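Local coordinates for envelope polyprotein (PDB 5FXU) that forms the Gn part of the hantaviral envelope glycoprotein and is displayed on the antigenic virion surface, where it probably works together with its partner Gc in cell entry, at residues E100-A103 / R104-K107; I131-C134 / I135-S139; D247-R250 / S251-L255. All blocks are in the same frame, centred on the assembly; numbering follows the deposited sequence.

Interaction 1. Residues E100-A103 / R104-K107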
loop_
_atom_site.group_PDB
_atom_site.type_symbol
_atom_site.label_atom_id
_atom_site.label_comp_id
_atom_site.label_asym_id
_atom_site.label_seq_id
_atom_site.Cartn_x
_atom_site.Cartn_y
_atom_site.Cartn_z
ATOM N N GLU A 100 7.310 3.705 -11.537
ATOM C CA GLU A 100 7.465 4.981 -12.257
ATOM C C GLU A 100 7.769 4.801 -13.727
ATOM O O GLU A 100 7.330 5.597 -14.538
ATOM C CB GLU A 100 8.547 5.856 -11.616
ATOM C CG GLU A 100 8.241 6.284 -10.178
ATOM C CD GLU A 100 8.919 5.404 -9.132
ATOM O OE1 GLU A 100 8.642 4.166 -9.092
ATOM O OE2 GLU A 100 9.723 5.949 -8.343
ATOM N N THR A 101 8.484 3.734 -14.073
ATOM C CA THR A 101 8.873 3.477 -15.470
ATOM C C THR A 101 8.175 2.281 -16.103
ATOM O O THR A 101 8.547 1.868 -17.211
ATOM C CB THR A 101 10.401 3.288 -15.605
ATOM O OG1 THR A 101 10.814 2.112 -14.895
ATOM C CG2 THR A 101 11.117 4.487 -15.040
ATOM N N ALA A 102 7.137 1.763 -15.457
ATOM C CA ALA A 102 6.430 0.582 -15.964
ATOM C C ALA A 102 5.748 0.807 -17.324
ATOM O O ALA A 102 5.622 -0.130 -18.114
ATOM C CB ALA A 102 5.428 0.070 -14.941
ATOM N N ALA A 103 5.278 2.019 -17.579
ATOM C CA ALA A 103 4.650 2.339 -18.860
ATOM C C ALA A 103 5.656 2.231 -20.006
ATOM O O ALA A 103 5.297 1.791 -21.068
ATOM C CB ALA A 103 4.028 3.724 -18.833
ATOM N N ARG A 104 6.912 2.567 -19.734
ATOM C CA ARG A 104 7.992 2.524 -20.702
ATOM C C ARG A 104 8.601 1.131 -20.827
ATOM O O ARG A 104 8.905 0.681 -21.930
ATOM C CB ARG A 104 9.073 3.563 -20.325
ATOM C CG ARG A 104 9.903 4.031 -21.505
ATOM C CD ARG A 104 10.880 5.169 -21.185
ATOM N NE ARG A 104 12.126 4.664 -20.588
ATOM C CZ ARG A 104 12.477 4.733 -19.293
ATOM N NH1 ARG A 104 11.701 5.315 -18.377
ATOM N NH2 ARG A 104 13.650 4.217 -18.903
ATOM N N THR A 105 8.805 0.461 -19.703
ATOM C CA THR A 105 9.362 -0.892 -19.698
ATOM C C THR A 105 8.353 -1.971 -20.069
ATOM O O THR A 105 8.740 -3.098 -20.362
ATOM C CB THR A 105 9.925 -1.296 -18.315
ATOM O OG1 THR A 105 8.858 -1.397 -17.353
ATOM C CG2 THR A 105 10.991 -0.309 -17.838
ATOM N N ARG A 106 7.067 -1.641 -20.021
ATOM C CA ARG A 106 6.004 -2.587 -20.281
ATOM C C ARG A 106 5.960 -3.732 -19.276
ATOM O O ARG A 106 5.554 -4.841 -19.599
ATOM C CB ARG A 106 6.091 -3.087 -21.727
ATOM C CG ARG A 106 6.093 -1.959 -22.757
ATOM C CD ARG A 106 4.777 -1.174 -22.693
ATOM N NE ARG A 106 4.665 -0.018 -23.581
ATOM C CZ ARG A 106 4.823 -0.012 -24.912
ATOM N NH1 ARG A 106 5.151 -1.106 -25.615
ATOM N NH2 ARG A 106 4.677 1.138 -25.555
ATOM N N LYS A 107 6.360 -3.435 -18.048
ATOM C CA LYS A 107 6.326 -4.410 -16.974
ATOM C C LYS A 107 5.041 -4.307 -16.173
ATOM O O LYS A 107 4.493 -3.223 -15.988
ATOM C CB LYS A 107 7.535 -4.231 -16.068
ATOM C CG LYS A 107 8.834 -4.571 -16.779
ATOM C CD LYS A 107 8.904 -6.068 -17.071
ATOM C CE LYS A 107 10.316 -6.537 -17.366
ATOM N NZ LYS A 107 10.437 -8.001 -17.122
HETATM O O HOH W 1 7.185 5.301 -17.886
HETATM O O HOH W 2 9.604 -0.766 -14.774
#

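Interaction 2. Residues I131-C134 / I135-S139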
loop_
_atom_site.group_PDB
_atom_site.type_symbol
_atom_site.label_atom_id
_atom_site.label_comp_id
_atom_site.label_asym_id
_atom_site.label_seq_id
_atom_site.Cartn_x
_atom_site.Cartn_y
_atom_site.Cartn_z
ATOM N N ILE A 131 -1.265 0.351 -19.885
ATOM C CA ILE A 131 -2.601 0.465 -20.454
ATOM C C ILE A 131 -2.765 -0.411 -21.718
ATOM O O ILE A 131 -3.874 -0.819 -22.006
ATOM C CB ILE A 131 -2.983 1.948 -20.667
ATOM C CG1 ILE A 131 -3.065 2.636 -19.293
ATOM C CG2 ILE A 131 -4.341 2.086 -21.349
ATOM C CD1 ILE A 131 -3.140 4.153 -19.298
ATOM N N GLN A 132 -1.663 -0.758 -22.400
ATOM C CA GLN A 132 -1.673 -1.668 -23.573
ATOM C C GLN A 132 -2.252 -3.048 -23.263
ATOM O O GLN A 132 -2.759 -3.725 -24.162
ATOM C CB GLN A 132 -0.261 -1.872 -24.155
ATOM C CG GLN A 132 0.303 -0.697 -24.952
ATOM C CD GLN A 132 0.804 0.484 -24.083
ATOM O OE1 GLN A 132 0.831 0.431 -22.817
ATOM N NE2 GLN A 132 1.147 1.574 -24.756
ATOM N N THR A 133 -2.170 -3.471 -22.005
ATOM C CA THR A 133 -2.769 -4.728 -21.562
ATOM C C THR A 133 -4.261 -4.816 -21.895
ATOM O O THR A 133 -4.751 -5.891 -22.225
ATOM C CB THR A 133 -2.594 -4.935 -20.046
ATOM O OG1 THR A 133 -1.258 -4.629 -19.689
ATOM C CG2 THR A 133 -2.840 -6.384 -19.666
ATOM N N CYS A 134 -4.953 -3.685 -21.817
ATOM C CA CYS A 134 -6.340 -3.547 -22.248
ATOM C C CYS A 134 -6.624 -3.885 -23.729
ATOM O O CYS A 134 -7.745 -4.253 -24.075
ATOM C CB CYS A 134 -6.821 -2.117 -21.953
ATOM S SG CYS A 134 -7.094 -1.788 -20.174
ATOM N N ILE A 135 -5.619 -3.755 -24.597
ATOM C CA ILE A 135 -5.734 -4.179 -25.995
ATOM C C ILE A 135 -5.523 -5.689 -26.089
ATOM O O ILE A 135 -6.233 -6.363 -26.840
ATOM C CB ILE A 135 -4.737 -3.414 -26.909
ATOM C CG1 ILE A 135 -5.076 -1.930 -26.908
ATOM C CG2 ILE A 135 -4.780 -3.942 -28.343
ATOM C CD1 ILE A 135 -3.919 -1.054 -27.316
ATOM N N THR A 136 -4.558 -6.218 -25.338
ATOM C CA THR A 136 -4.178 -7.607 -25.476
ATOM C C THR A 136 -5.054 -8.596 -24.739
ATOM O O THR A 136 -4.959 -9.801 -25.014
ATOM C CB THR A 136 -2.741 -7.864 -24.985
ATOM O OG1 THR A 136 -2.616 -7.550 -23.594
ATOM C CG2 THR A 136 -1.754 -7.069 -25.808
ATOM N N THR A 137 -5.858 -8.129 -23.795
ATOM C CA THR A 137 -6.407 -9.020 -22.749
ATOM C C THR A 137 -7.837 -8.636 -22.347
ATOM O O THR A 137 -8.086 -7.469 -22.008
ATOM C CB THR A 137 -5.485 -9.002 -21.501
ATOM O OG1 THR A 137 -4.126 -9.233 -21.903
ATOM C CG2 THR A 137 -5.874 -10.096 -20.506
ATOM N N LYS A 138 -8.751 -9.614 -22.411
ATOM C CA LYS A 138 -10.122 -9.486 -21.899
ATOM C C LYS A 138 -10.233 -10.077 -20.472
ATOM O O LYS A 138 -10.834 -9.479 -19.592
ATOM C CB LYS A 138 -11.130 -10.189 -22.819
ATOM C CG LYS A 138 -12.607 -10.095 -22.401
ATOM C CD LYS A 138 -13.188 -8.675 -22.526
ATOM C CE LYS A 138 -14.546 -8.519 -21.813
ATOM N NZ LYS A 138 -14.451 -8.142 -20.350
ATOM N N SER A 139 -9.677 -11.256 -20.278
ATOM C CA SER A 139 -9.618 -11.857 -18.963
ATOM C C SER A 139 -8.480 -12.832 -18.866
ATOM O O SER A 139 -8.034 -13.377 -19.866
ATOM C CB SER A 139 -10.944 -12.546 -18.602
ATOM O OG SER A 139 -11.349 -13.470 -19.594
#

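Interaction 3. Residues D247-R250 / S251-L255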
loop_
_atom_site.group_PDB
_atom_site.type_symbol
_atom_site.label_atom_id
_atom_site.label_comp_id
_atom_site.label_asym_id
_atom_site.label_seq_id
_atom_site.Cartn_x
_atom_site.Cartn_y
_atom_site.Cartn_z
ATOM N N ASP A 247 4.877 20.942 -4.210
ATOM C CA ASP A 247 3.969 21.913 -4.841
ATOM C C ASP A 247 2.789 21.284 -5.612
ATOM O O ASP A 247 2.143 21.950 -6.394
ATOM C CB ASP A 247 4.784 22.827 -5.778
ATOM C CG ASP A 247 5.369 22.077 -6.961
ATOM O OD1 ASP A 247 5.647 20.853 -6.815
ATOM O OD2 ASP A 247 5.576 22.708 -8.031
ATOM N N ASP A 248 2.538 19.996 -5.427
ATOM C CA ASP A 248 1.416 19.318 -6.066
ATOM C C ASP A 248 0.240 19.166 -5.110
ATOM O O ASP A 248 0.350 18.465 -4.101
ATOM C CB ASP A 248 1.881 17.939 -6.555
ATOM C CG ASP A 248 0.917 17.273 -7.512
ATOM O OD1 ASP A 248 -0.294 17.117 -7.214
ATOM O OD2 ASP A 248 1.394 16.852 -8.599
ATOM N N TYR A 249 -0.901 19.721 -5.495
ATOM C CA TYR A 249 -2.085 19.731 -4.656
ATOM C C TYR A 249 -2.593 18.314 -4.279
ATOM O O TYR A 249 -3.178 18.124 -3.226
ATOM C CB TYR A 249 -3.219 20.591 -5.275
ATOM C CG TYR A 249 -4.030 19.891 -6.329
ATOM C CD1 TYR A 249 -5.050 19.021 -5.953
ATOM C CD2 TYR A 249 -3.796 20.107 -7.704
ATOM C CE1 TYR A 249 -5.800 18.361 -6.892
ATOM C CE2 TYR A 249 -4.544 19.450 -8.673
ATOM C CZ TYR A 249 -5.545 18.582 -8.261
ATOM O OH TYR A 249 -6.303 17.905 -9.172
ATOM N N ARG A 250 -2.337 17.352 -5.134
ATOM C CA ARG A 250 -2.769 15.974 -4.919
ATOM C C ARG A 250 -1.894 15.267 -3.917
ATOM O O ARG A 250 -2.390 14.541 -3.086
ATOM C CB ARG A 250 -2.734 15.194 -6.213
ATOM C CG ARG A 250 -3.621 15.795 -7.282
ATOM C CD ARG A 250 -3.399 15.078 -8.573
ATOM N NE ARG A 250 -2.055 15.387 -9.072
ATOM C CZ ARG A 250 -1.402 14.688 -9.996
ATOM N NH1 ARG A 250 -1.960 13.592 -10.541
ATOM N NH2 ARG A 250 -0.179 15.070 -10.357
ATOM N N SER A 251 -0.587 15.521 -3.985
ATOM C CA SER A 251 0.340 15.046 -2.978
ATOM C C SER A 251 -0.066 15.577 -1.621
ATOM O O SER A 251 -0.110 14.805 -0.660
ATOM C CB SER A 251 1.770 15.454 -3.307
ATOM O OG SER A 251 2.640 15.249 -2.219
ATOM N N ALA A 252 -0.356 16.885 -1.538
ATOM C CA ALA A 252 -0.773 17.501 -0.284
ATOM C C ALA A 252 -2.032 16.836 0.253
ATOM O O ALA A 252 -2.158 16.604 1.435
ATOM C CB ALA A 252 -0.981 19.017 -0.425
ATOM N N GLU A 253 -2.969 16.565 -0.620
ATOM C CA GLU A 253 -4.187 15.903 -0.232
ATOM C C GLU A 253 -3.997 14.489 0.261
ATOM O O GLU A 253 -4.651 14.084 1.236
ATOM C CB GLU A 253 -5.191 15.943 -1.377
ATOM C CG GLU A 253 -5.855 17.293 -1.457
ATOM C CD GLU A 253 -6.939 17.348 -2.489
ATOM O OE1 GLU A 253 -7.041 16.436 -3.364
ATOM O OE2 GLU A 253 -7.683 18.346 -2.406
ATOM N N VAL A 254 -3.108 13.741 -0.391
ATOM C CA VAL A 254 -2.866 12.370 -0.001
ATOM C C VAL A 254 -2.177 12.345 1.358
ATOM O O VAL A 254 -2.526 11.544 2.221
ATOM C CB VAL A 254 -2.032 11.613 -1.034
ATOM C CG1 VAL A 254 -1.596 10.259 -0.492
ATOM C CG2 VAL A 254 -2.823 11.410 -2.328
ATOM N N LEU A 255 -1.192 13.221 1.540
ATOM C CA LEU A 255 -0.487 13.272 2.797
ATOM C C LEU A 255 -1.399 13.627 3.948
ATOM O O LEU A 255 -1.243 13.047 5.014
ATOM C CB LEU A 255 0.674 14.256 2.776
ATOM C CG LEU A 255 1.941 13.704 2.158
ATOM C CD1 LEU A 255 2.811 14.877 1.748
ATOM C CD2 LEU A 255 2.698 12.794 3.113
#

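Interaction 1. Residues E100-A103 / R104-K107
The carbonyl oxygen of Thr101 is gripped by the next turn of chain. Thr105 N gives it the sound bond, Thr105 N to Thr101 O measuring 2.9 Å with an N-H...O angle of 166°, and Arg104 N adds a weak one. The Thr105 methyl CG2 also packs against this oxygen, at 3.3 Å from Thr101 O. A water joins the two threonine hydroxyls, lying 3.1 Å from Thr101 OG1, to which it donates, and 2.8 Å from Thr105 OG1; Thr101 OG1 is further bonded to Leu97 O. This is the single-turn helix 102-105, with Thr101 at its N-cap position, although the threonine side chain makes no capping bond. At the other end Thr105 forms an ST turn: with chi1 at 66° its OG1 sits between the backbone N and carbonyl carbon and accepts from Lys107 N at 3.3 Å. Arg106 takes a positive phi of 63°, which turns the chain out of the helix toward strand 107-116. Its side chain bends back at chi2, and Arg106 NE makes a weak bond of 3.2 Å to Ala103 O, which lies at the guanidinium edge. Arg104 reaches the other way, laying NH1 3.5 Å from the CG2 methyl of Thr101. Ala102 and Ala103, small enough for a buried flank, rest on Leu19 of strand 19-30, while the Lys107 ammonium pairs with Asp46.

Interaction 2. Residues I131-C134 / I135-S139
Ile131 offers its carbonyl to Cys134 N, just ahead of the turn at Ile135. The backbone oxygen of Gln132, next along, takes two amides. Thr136 N approaches in the carbonyl plane at 3.3 Å from Gln132 O, whereas Ile135 N, 2.9 Å from Gln132 O, stands above that plane, 58° out of it. One acceptor thus serves both an i+3 and an i+4 donor. Thr133 follows, with its methyl CG2 anti to the backbone N (chi1 -46° for OG1), a setting that lays CG2 alongside Thr137, 3.8 Å from Thr137 OG1, the two side chains pointing the same way. The Thr133 hydroxyl meanwhile turns back to Pro130 O. Threonine suits position 133 because one branch, OG1, can bond to the backbone while the other, CG2, packs beside Thr137. The Thr136 hydroxyl has two acceptors within reach: Thr136 OG1 is 3.0 Å from Thr133 O and 2.8 Å from Thr137 OG1, and its proton may serve either. Cys134 has its SG beside the backbone N, in a disulfide with Cys9.

Thr137 leaves helical geometry and leads into strand 139-144, its hydroxyl bonded to Asn44 OD1. Helix 133-136 therefore bridges strand 120-130 and strand 139-144: Ile131 and Cys134 lean on Val20 of strand 19-30, Thr133 and Thr137 rest on Tyr153 of strand 147-155, and the Cys9 disulfide ties the turn to the end of strand 3-9.

Interaction 3. Residues D247-R250 / S251-L255
Asp248 holds the start of helix 249-260 at two points: its carbonyl accepts from Ala252 N across the contact, and its carboxylate is locked to Arg250. The guanidinium meets the carboxylate side-on: Arg250 NE lies 3.1 Å from Asp248 OD1, and Arg250 NH2 is 3.0 Å from Asp248 OD2 in a salt bridge. Both bonds use syn lone pairs. The anti lone pair of Asp248 OD1 accepts from Arg250 N at 2.9 Å, a capping bond from the N-cap position that Asp248 holds. Asp248 CG stands anti to the backbone N (chi1 -166°), a setting that brings the carboxylate round to the Arg250 amide. Behind the cap the regular helical bonds begin: Ala252 N to Asp248 O is 3.1 Å long with an N-H...O angle of 166°, and Glu253 N to Tyr249 O and Val254 N to Arg250 O follow.

Around this frame the side chains pack. The CG of Arg250 lies over one face of the Tyr249 ring, 3.4 Å above its plane and toward the rim. Glu253 comes to the edge of that ring, its OE1 4.2 Å from Tyr249 CD1, with the ring and carboxylate planes 89° apart. Glu253 CG also rests 3.3 Å from Tyr249 O. Ser251, bonded through its hydroxyl to Thr245 N, and Val254 fit against Ile243 of strand 237-243, while Tyr249 and Glu253 lie on strand 340-354.

An acidic N-cap would be expected to interact favourably with the helix dipole, and its pairing with Arg250 probably steadies the carboxylate in the capping pose.

Interactions 1 and 2 are neighbours on the same side of the chain's centre, their centres 15 Å apart, and they touch where Arg106 NH2 comes within 3.6 Å of Gln132 NE2, a packing contact. Strands 107-116 and 120-130, an antiparallel pair, connect the two helical turns in sequence, and both turns also lean on strand 19-30. Interaction 3 stands apart, its centre 23 Å from that of interaction 1 and 31 Å from that of interaction 2, at the start of helix 249-260. Strand 237-243, under that helix, pairs antiparallel with strand 19-30, on which the other two lean.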